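Local atomic coordinates of arginyl-trna synthetase (Thermus thermophilus, PDB entry 1IQ0), a protein that probably attaches L-arginine to its cognate tRNA at the expense of ATP, as a monomeric class I aminoacyl-tRNA synthetase. Residues Thr579-Asp582 and Pro587-Glu590. Residues are numbered along the deposited sequence; the frame is centred on the assembly and turned at random.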
# COMPACT_ATOMS: atom_id res chain seq x y z
N THR A 579 -15.91 -2.34 -1.08
CA THR A 579 -14.98 -1.41 -1.73
C THR A 579 -13.70 -1.27 -0.90
O THR A 579 -12.60 -1.37 -1.44
CB THR A 579 -15.65 -0.03 -1.91
OG1 THR A 579 -16.73 -0.17 -2.85
CG2 THR A 579 -14.65 1.00 -2.45
N GLY A 580 -13.85 -1.04 0.40
CA GLY A 580 -12.69 -0.91 1.27
C GLY A 580 -11.81 -2.15 1.22
O GLY A 580 -10.59 -2.06 1.05
N LEU A 581 -12.42 -3.32 1.36
CA LEU A 581 -11.69 -4.59 1.33
C LEU A 581 -10.89 -4.73 0.03
O LEU A 581 -9.73 -5.14 0.04
CB LEU A 581 -12.67 -5.75 1.46
CG LEU A 581 -12.67 -6.60 2.74
CD1 LEU A 581 -11.93 -5.92 3.88
CD2 LEU A 581 -14.10 -6.91 3.12
N ASP A 582 -11.52 -4.37 -1.08
CA ASP A 582 -10.90 -4.45 -2.39
C ASP A 582 -9.64 -3.59 -2.50
O ASP A 582 -8.68 -3.98 -3.16
CB ASP A 582 -11.90 -4.03 -3.46
CG ASP A 582 -11.32 -4.12 -4.86
OD1 ASP A 582 -11.10 -5.25 -5.33
OD2 ASP A 582 -11.07 -3.05 -5.48
N PRO A 587 -10.79 -10.04 -1.12
CA PRO A 587 -12.10 -10.32 -1.72
C PRO A 587 -13.21 -10.28 -0.66
O PRO A 587 -12.95 -10.42 0.53
CB PRO A 587 -11.90 -11.71 -2.33
CG PRO A 587 -10.89 -12.34 -1.41
CD PRO A 587 -9.91 -11.22 -1.19
N ALA A 588 -14.45 -10.05 -1.10
CA ALA A 588 -15.58 -9.95 -0.19
C ALA A 588 -16.61 -11.05 -0.41
O ALA A 588 -17.56 -10.88 -1.17
CB ALA A 588 -16.24 -8.59 -0.34
N PRO A 589 -16.45 -12.20 0.27
CA PRO A 589 -17.36 -13.34 0.17
C PRO A 589 -18.80 -12.95 0.50
O PRO A 589 -19.04 -12.29 1.51
CB PRO A 589 -16.79 -14.33 1.19
CG PRO A 589 -15.34 -13.97 1.26
CD PRO A 589 -15.38 -12.47 1.25
N GLU A 590 -19.74 -13.36 -0.34
CA GLU A 590 -21.15 -13.06 -0.10
C GLU A 590 -21.73 -14.07 0.88
O GLU A 590 -22.59 -13.73 1.70
CB GLU A 590 -21.95 -13.11 -1.41
CG GLU A 590 -21.44 -12.20 -2.51
CD GLU A 590 -22.37 -12.16 -3.71
OE1 GLU A 590 -22.96 -13.21 -4.04
OE2 GLU A 590 -22.51 -11.08 -4.32
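Leu581 makes two approaches to the chain of Pro587 and Ala588: its methyl CD2 comes within 4.4 Å of Ala588 CB, and its branching carbon CG stands 4.4 Å from Pro587 O. Both approaches are at loose van der Waals distance, no hydrogen bond spans the two segments, and the surface buried between them is just 97 Å², so the contact is small, with a single apolar side-chain pair, Leu581 with Ala588. The leucine torsions, chi1 -111° and chi2 16°, are both off staggered values; chi2 leaves CD1 nearly eclipsed with CA, and CD2 is the methyl near Ala588. Pro587 takes part through its backbone carbonyl; its CB is directed away from 579-582, and its side chain touches Met436 and Leu439 of helix 430-448. The same carbonyl oxygen accepts a hydrogen bond from Gln474 NE2, which ties this extended chain to helix 470-487.

Leu581 supplies 46 of the 97 Å²; buried and also meeting Val473 of helix 470-487, it is packed by its surroundings more than by 587-590. On the looser side, exposed Asp582 brings OD1 no nearer than 6.3 Å, to Pro587 CA. Beyond Ala588 the chain runs on along helix 470-487, with Arg485 NH2 bonding Glu590 O. Here the C-terminal tail folds back past the end of helix 562-583, joining the last helix to another helix of the alpha-helical DALR anticodon-binding domain.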